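Local coordinates for protein hypothetical sensory transduction histidine kinase (Methanosarcina mazei, PDB 3LI9) that probably serves as the extracellular sensor part of a membrane histidine kinase, whose whole protein is thought to phosphorylate a protein histidine with ATP, at residues T188-M193 with V264-K269; V194-I199 with D229-I234; G235-I240 with T248-Y253. One frame throughout, in Å; residues are numbered along the deposited sequence.

Contact 1 of 3, residues T188-M193 with V264-K269; sequences TGYAFM and VLVVPK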
# COMPACT_ATOMS: atom_id res chain seq x y z
N THR A 188 20.99 -17.29 -11.38
CA THR A 188 19.92 -16.63 -12.11
C THR A 188 18.69 -16.42 -11.19
O THR A 188 17.60 -16.19 -11.67
CB THR A 188 19.46 -17.46 -13.31
OG1 THR A 188 19.02 -18.74 -12.86
CG2 THR A 188 20.59 -17.64 -14.41
N GLY A 189 18.89 -16.57 -9.89
CA GLY A 189 17.77 -16.39 -8.94
C GLY A 189 17.39 -14.91 -8.89
O GLY A 189 18.23 -14.04 -9.08
N TYR A 190 16.13 -14.63 -8.60
CA TYR A 190 15.70 -13.20 -8.58
C TYR A 190 14.55 -13.11 -7.58
O TYR A 190 14.25 -14.07 -6.87
CB TYR A 190 15.23 -12.79 -9.97
CG TYR A 190 14.05 -13.59 -10.53
CD1 TYR A 190 12.72 -13.13 -10.42
CD2 TYR A 190 14.25 -14.83 -11.23
CE1 TYR A 190 11.65 -13.84 -10.94
CE2 TYR A 190 13.15 -15.55 -11.75
CZ TYR A 190 11.88 -15.04 -11.61
OH TYR A 190 10.81 -15.73 -12.11
N ALA A 191 13.93 -11.92 -7.50
CA ALA A 191 12.96 -11.72 -6.41
C ALA A 191 11.92 -10.78 -6.97
O ALA A 191 12.19 -10.00 -7.91
CB ALA A 191 13.67 -10.97 -5.26
N PHE A 192 10.73 -10.82 -6.39
CA PHE A 192 9.70 -9.77 -6.69
C PHE A 192 8.73 -9.66 -5.50
O PHE A 192 8.72 -10.51 -4.63
CB PHE A 192 8.90 -10.10 -7.99
CG PHE A 192 8.21 -11.42 -7.97
CD1 PHE A 192 6.93 -11.57 -7.40
CD2 PHE A 192 8.81 -12.50 -8.56
CE1 PHE A 192 6.27 -12.88 -7.40
CE2 PHE A 192 8.15 -13.75 -8.57
CZ PHE A 192 6.93 -13.94 -8.01
N MSE A 193 7.96 -8.59 -5.42
CA MSE A 193 7.00 -8.45 -4.33
C MSE A 193 5.61 -8.53 -4.91
O MSE A 193 5.39 -8.12 -6.06
CB MSE A 193 7.15 -7.07 -3.63
CG MSE A 193 8.33 -7.04 -2.82
SE MSE A 193 7.69 -7.23 -0.91
CE MSE A 193 7.33 -5.42 -1.02
N VAL A 264 8.84 -12.53 -2.55
CA VAL A 264 9.03 -13.84 -3.19
C VAL A 264 10.42 -13.94 -3.78
O VAL A 264 10.90 -13.05 -4.52
CB VAL A 264 7.96 -14.08 -4.30
CG1 VAL A 264 8.09 -15.51 -4.85
CG2 VAL A 264 6.58 -13.86 -3.77
N LEU A 265 11.13 -15.00 -3.43
CA LEU A 265 12.41 -15.27 -4.06
C LEU A 265 12.24 -16.49 -4.96
O LEU A 265 11.62 -17.50 -4.54
CB LEU A 265 13.46 -15.71 -3.01
CG LEU A 265 14.37 -14.80 -2.28
CD1 LEU A 265 15.31 -15.67 -1.39
CD2 LEU A 265 15.12 -13.85 -3.19
N VAL A 266 12.75 -16.39 -6.19
CA VAL A 266 12.58 -17.49 -7.15
C VAL A 266 13.99 -18.04 -7.42
O VAL A 266 14.88 -17.31 -7.83
CB VAL A 266 11.94 -17.02 -8.47
CG1 VAL A 266 11.89 -18.15 -9.50
CG2 VAL A 266 10.51 -16.47 -8.23
N VAL A 267 14.20 -19.32 -7.08
CA VAL A 267 15.53 -19.89 -7.10
C VAL A 267 15.48 -21.21 -7.89
O VAL A 267 14.67 -22.09 -7.56
CB VAL A 267 15.95 -20.34 -5.70
CG1 VAL A 267 17.35 -20.82 -5.74
CG2 VAL A 267 15.88 -19.20 -4.66
N PRO A 268 16.34 -21.33 -8.88
CA PRO A 268 16.47 -22.56 -9.66
C PRO A 268 17.05 -23.63 -8.73
O PRO A 268 18.13 -23.43 -8.15
CB PRO A 268 17.49 -22.19 -10.73
CG PRO A 268 17.46 -20.71 -10.80
CD PRO A 268 17.26 -20.29 -9.37
N LYS A 269 16.32 -24.72 -8.56
CA LYS A 269 16.69 -25.72 -7.59
C LYS A 269 18.07 -26.27 -7.84
O LYS A 269 18.86 -26.45 -6.89
CB LYS A 269 15.68 -26.86 -7.61
CG LYS A 269 15.99 -27.98 -6.59
CD LYS A 269 14.72 -28.87 -6.41
CE LYS A 269 14.86 -29.85 -5.24
NZ LYS A 269 13.60 -30.71 -5.03
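Tyr190 and Phe192 pair with Val266 and Val264 as hydrogen-bonded antiparallel pairs, tied by four backbone bonds. Val266 N bonds Tyr190 O at 2.8 Å. Between these pairs, Ala191 and Leu265 form a non-hydrogen-bonded pair. Ala191 CA comes 3.1 Å from Val264 O in a CA-H...O contact.

CH-pi packing joins the aromatic rings to the valines on the same side of the sheet. CG of Tyr190 stands between its own backbone N and carbonyl carbon (chi1 60°), which swings the ring across to the other strand. Val266 CB lies over one face of the Tyr190 ring, 3.9 Å from its centroid. Phe192 has nearly the same first torsion, and Val264 CB sits over its ring at 4.0 Å from the centroid. CG2 of Val266 also meets Phe192 CE2 obliquely, at 3.6 Å. On the other side, Ala191 CB touches Leu265 CD2 at 3.8 Å.

Strand 190-194 is an outer strand of the four-stranded antiparallel sheet within this chain. Strand 261-268 lies between it and strand 248-256. Helix 13-48 packs on the Leu265 side through Met21, while Phe200 meets the ring of Phe192.

Contact 2 of 3, residues V194-I199 with D229-I234; sequences VSNTGI and DIREGI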
# COMPACT_ATOMS: atom_id res chain seq x y z
N VAL A 194 4.67 -9.05 -4.13
CA VAL A 194 3.25 -9.04 -4.52
C VAL A 194 2.38 -8.45 -3.43
O VAL A 194 2.79 -8.44 -2.24
CB VAL A 194 2.69 -10.46 -4.93
CG1 VAL A 194 3.53 -11.03 -6.15
CG2 VAL A 194 2.77 -11.43 -3.76
N SER A 195 1.19 -8.03 -3.81
CA SER A 195 0.24 -7.54 -2.81
C SER A 195 -0.48 -8.77 -2.13
O SER A 195 -0.21 -9.94 -2.47
CB SER A 195 -0.80 -6.66 -3.49
OG SER A 195 -1.63 -7.50 -4.29
N ASN A 196 -1.38 -8.46 -1.22
CA ASN A 196 -2.08 -9.51 -0.49
C ASN A 196 -2.92 -10.38 -1.46
O ASN A 196 -3.06 -11.60 -1.25
CB ASN A 196 -3.01 -8.90 0.54
CG ASN A 196 -3.69 -9.98 1.37
OD1 ASN A 196 -3.01 -10.78 2.06
ND2 ASN A 196 -4.97 -10.02 1.29
N THR A 197 -3.41 -9.78 -2.54
CA THR A 197 -4.18 -10.58 -3.53
C THR A 197 -3.28 -11.06 -4.66
O THR A 197 -3.77 -11.53 -5.67
CB THR A 197 -5.37 -9.79 -4.11
OG1 THR A 197 -4.91 -8.57 -4.76
CG2 THR A 197 -6.38 -9.42 -2.99
N GLY A 198 -1.95 -10.99 -4.49
CA GLY A 198 -1.04 -11.63 -5.40
C GLY A 198 -0.68 -10.77 -6.60
O GLY A 198 0.01 -11.28 -7.49
N ILE A 199 -1.06 -9.49 -6.59
CA ILE A 199 -0.69 -8.63 -7.75
C ILE A 199 0.79 -8.23 -7.71
O ILE A 199 1.31 -7.81 -6.64
CB ILE A 199 -1.48 -7.32 -7.68
CG1 ILE A 199 -2.99 -7.60 -7.73
CG2 ILE A 199 -1.08 -6.40 -8.84
CD1 ILE A 199 -3.45 -8.17 -9.13
N ASP A 229 -1.85 -19.01 0.04
CA ASP A 229 -1.03 -18.81 1.27
C ASP A 229 -0.72 -17.33 1.51
O ASP A 229 -0.90 -16.80 2.61
CB ASP A 229 0.26 -19.54 1.18
CG ASP A 229 0.10 -21.09 1.46
OD1 ASP A 229 -1.05 -21.51 1.73
OD2 ASP A 229 1.12 -21.78 1.43
N ILE A 230 -0.24 -16.68 0.44
CA ILE A 230 -0.02 -15.21 0.55
C ILE A 230 -1.24 -14.39 0.98
O ILE A 230 -1.14 -13.43 1.76
CB ILE A 230 0.52 -14.76 -0.86
CG1 ILE A 230 1.94 -15.26 -0.99
CG2 ILE A 230 0.41 -13.25 -1.04
CD1 ILE A 230 2.55 -15.22 -2.45
N ARG A 231 -2.42 -14.73 0.45
CA ARG A 231 -3.66 -14.06 0.79
C ARG A 231 -3.92 -14.17 2.33
O ARG A 231 -4.39 -13.17 2.95
CB ARG A 231 -4.79 -14.72 -0.00
CG ARG A 231 -6.15 -14.17 0.28
CD ARG A 231 -6.35 -12.76 -0.18
NE ARG A 231 -7.70 -12.38 0.18
CZ ARG A 231 -8.07 -11.83 1.34
NH1 ARG A 231 -7.18 -11.47 2.26
NH2 ARG A 231 -9.35 -11.56 1.55
N GLU A 232 -3.53 -15.29 2.91
CA GLU A 232 -3.71 -15.51 4.35
C GLU A 232 -2.52 -15.04 5.21
O GLU A 232 -2.49 -15.27 6.42
CB GLU A 232 -3.94 -17.02 4.62
CG GLU A 232 -5.21 -17.56 3.98
CD GLU A 232 -5.38 -19.09 4.16
OE1 GLU A 232 -4.54 -19.89 3.66
OE2 GLU A 232 -6.36 -19.50 4.81
N GLY A 233 -1.51 -14.44 4.58
CA GLY A 233 -0.31 -14.04 5.30
C GLY A 233 0.60 -15.12 5.83
O GLY A 233 1.25 -14.94 6.88
N ILE A 234 0.67 -16.23 5.10
CA ILE A 234 1.44 -17.40 5.44
C ILE A 234 2.66 -17.48 4.52
O ILE A 234 2.54 -17.23 3.31
CB ILE A 234 0.58 -18.63 5.29
CG1 ILE A 234 -0.57 -18.58 6.28
CG2 ILE A 234 1.39 -19.86 5.40
CD1 ILE A 234 -1.57 -19.70 6.02
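The backbones come closest at Asn196 and Arg231, whose CA atoms are 5.0 Å apart, where the type I turn Ser195-Gly198 meets the last turn of helix 221-231. Arg231 CA makes a CA-H...O contact of 3.3 Å with Asn196 O.

The Asn196 amide reaches across to the helix end because its CG is anti to the backbone N (chi1 -177°). It crosses the Arg231 side chain, with the amide and guanidinium planes 76° apart. The Arg231 chain bends at chi2 (68°), bringing its CD and guanidinium up to the amide. With an alanine here, the arginine would lose the amide it crosses, and its side chain is likely to be freer to turn.

The apolar part lies deeper. CD1 of Ile230 meets Val194 CG2 at 4.0 Å, the two side chains crossing at about a right angle. Ile230 CG2 rests 3.7 Å from Ser195 O. Glu141, elsewhere in the chain, is hydrogen-bonded to the hydroxyls of Ser195 and Thr197.

The helix ends in a Schellman motif. Gly233 has positive phi, and Gly233 N bonds Ile230 O while Ile234 N bonds Asp229 O. This is a capped helix end packed against a beta turn, within the Cache domain of the sensor.

Contact 3 of 3, residues G235-I240 with T248-Y253; sequences GGHVEI and TVIMFY
Tyr253 lays its ring over the backbone of Gly236, a tightly packed part of this hairpin contact. With chi1 at 46°, the Tyr253 ring folds back over the partner strand. Gly236 CA sits 4.0 Å from the centroid of the Tyr253 ring, over the face. The same two residues exchange backbone bonds, including Tyr253 N to Gly236 O at 3.0 Å. Val238 with Met251 and Ile240 with Val249 bring the backbone bonds to six. On the Tyr253 side of the sheet, Val238 CG2 meets Met251 CB at 4.0 Å. Ile240 CD1 touches Met251 CE at the same distance.

The other end is looser. Val249 and Ile240 are partly exposed, with Val249 CG2 to Ile240 CB at 4.2 Å. On the opposite side of the sheet, Glu239 runs beside Ile250, with Glu239 CD to Ile250 CG1 also 4.2 Å. Its carboxylate makes a salt bridge with Lys269 and a hydrogen bond with the Tyr15 hydroxyl.

A water donates to Tyr253 OH at 2.7 Å and to His237 O at 2.8 Å. Asp229 OD2 is also hydrogen-bonded to this hydroxyl. Backbone bonds and apolar packing thus hold the hairpin, while the buried tyrosine's polar end is fixed by an acid and a water.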
# COMPACT_ATOMS: atom_id res chain seq x y z
N GLY A 235 3.81 -17.77 5.12
CA GLY A 235 5.11 -17.96 4.46
C GLY A 235 5.24 -19.44 4.05
O GLY A 235 4.63 -20.31 4.67
N GLY A 236 6.05 -19.70 3.08
CA GLY A 236 6.14 -21.12 2.63
C GLY A 236 6.95 -21.18 1.39
O GLY A 236 7.63 -20.24 0.99
N HIS A 237 7.03 -22.36 0.78
CA HIS A 237 7.70 -22.41 -0.51
C HIS A 237 7.00 -23.49 -1.37
O HIS A 237 6.33 -24.39 -0.85
CB HIS A 237 9.20 -22.62 -0.47
CG HIS A 237 9.64 -23.82 0.32
ND1 HIS A 237 9.81 -25.09 -0.25
CD2 HIS A 237 9.95 -23.94 1.62
CE1 HIS A 237 10.22 -25.93 0.69
NE2 HIS A 237 10.32 -25.26 1.84
N VAL A 238 7.01 -23.27 -2.67
CA VAL A 238 6.46 -24.30 -3.62
C VAL A 238 7.53 -24.67 -4.62
O VAL A 238 8.39 -23.87 -4.94
CB VAL A 238 5.19 -23.85 -4.36
CG1 VAL A 238 4.04 -23.77 -3.41
CG2 VAL A 238 5.46 -22.50 -5.18
N GLU A 239 7.50 -25.91 -5.16
CA GLU A 239 8.47 -26.34 -6.16
C GLU A 239 7.74 -26.56 -7.47
O GLU A 239 6.70 -27.17 -7.47
CB GLU A 239 9.08 -27.67 -5.76
CG GLU A 239 9.67 -27.55 -4.38
CD GLU A 239 10.86 -28.46 -4.15
OE1 GLU A 239 11.26 -29.17 -5.10
OE2 GLU A 239 11.39 -28.45 -3.01
N ILE A 240 8.27 -26.01 -8.54
CA ILE A 240 7.52 -25.98 -9.82
C ILE A 240 8.38 -26.56 -10.92
O ILE A 240 9.43 -26.06 -11.19
CB ILE A 240 7.18 -24.56 -10.21
CG1 ILE A 240 6.55 -23.81 -9.01
CG2 ILE A 240 6.27 -24.52 -11.44
CD1 ILE A 240 6.21 -22.33 -9.30
N THR A 248 13.41 -27.39 -12.18
CA THR A 248 12.52 -27.10 -11.07
C THR A 248 13.03 -25.75 -10.54
O THR A 248 14.25 -25.48 -10.54
CB THR A 248 12.51 -28.24 -10.00
OG1 THR A 248 11.99 -29.46 -10.59
CG2 THR A 248 11.60 -27.92 -8.79
N VAL A 249 12.08 -24.86 -10.25
CA VAL A 249 12.44 -23.59 -9.56
C VAL A 249 11.64 -23.68 -8.30
O VAL A 249 10.56 -24.28 -8.26
CB VAL A 249 12.06 -22.21 -10.31
CG1 VAL A 249 12.98 -21.96 -11.54
CG2 VAL A 249 10.62 -22.19 -10.70
N ILE A 250 12.16 -23.10 -7.23
CA ILE A 250 11.42 -23.07 -6.00
C ILE A 250 11.07 -21.60 -5.78
O ILE A 250 11.95 -20.77 -5.96
CB ILE A 250 12.33 -23.49 -4.86
CG1 ILE A 250 12.85 -24.93 -5.13
CG2 ILE A 250 11.53 -23.59 -3.55
CD1 ILE A 250 14.10 -25.18 -4.40
N MSE A 251 9.83 -21.34 -5.40
CA MSE A 251 9.42 -19.95 -5.09
C MSE A 251 9.27 -19.96 -3.56
O MSE A 251 8.36 -20.65 -3.03
CB MSE A 251 8.16 -19.68 -5.89
CG MSE A 251 7.17 -18.79 -5.30
SE MSE A 251 5.73 -18.47 -6.61
CE MSE A 251 6.76 -18.57 -8.12
N PHE A 252 10.08 -19.12 -2.90
CA PHE A 252 10.00 -18.92 -1.47
C PHE A 252 9.22 -17.63 -1.21
O PHE A 252 9.54 -16.60 -1.86
CB PHE A 252 11.33 -18.77 -0.85
CG PHE A 252 12.24 -19.97 -0.99
CD1 PHE A 252 12.30 -20.90 0.04
CD2 PHE A 252 13.05 -20.08 -2.12
CE1 PHE A 252 13.20 -22.03 -0.10
CE2 PHE A 252 13.95 -21.15 -2.25
CZ PHE A 252 13.99 -22.11 -1.26
N TYR A 253 8.17 -17.70 -0.42
CA TYR A 253 7.38 -16.46 -0.22
C TYR A 253 7.27 -16.23 1.29
O TYR A 253 7.03 -17.18 2.07
CB TYR A 253 6.02 -16.50 -0.87
CG TYR A 253 5.24 -17.79 -0.61
CD1 TYR A 253 4.36 -17.90 0.45
CD2 TYR A 253 5.49 -18.93 -1.41
CE1 TYR A 253 3.65 -19.11 0.67
CE2 TYR A 253 4.83 -20.14 -1.17
CZ TYR A 253 3.94 -20.23 -0.18
OH TYR A 253 3.32 -21.48 0.02
O HOH W 1 3.67 -24.19 0.01

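In the fold
Contacts 1 and 3 belong to the same four-stranded antiparallel sheet, with their centres about 9 Å apart. Strands 261-268 and 248-256 are neighbours there, so backbone bonds between them join the two contacts. Lys269 of contact 1 also pairs with Glu239 of contact 3. Contact 1 is the more buried and relies on aromatic-valine packing. Contact 3 is partly buried and adds charged and water-bound groups. Contact 2 is different: a turn meets a helix end, with no strand pairing. It is also partly buried. Its apolar pair is buried, while the asparagine and arginine are more exposed. It continues in sequence from strand 190-194 of contact 1, and Asp229 links its helix to contact 3.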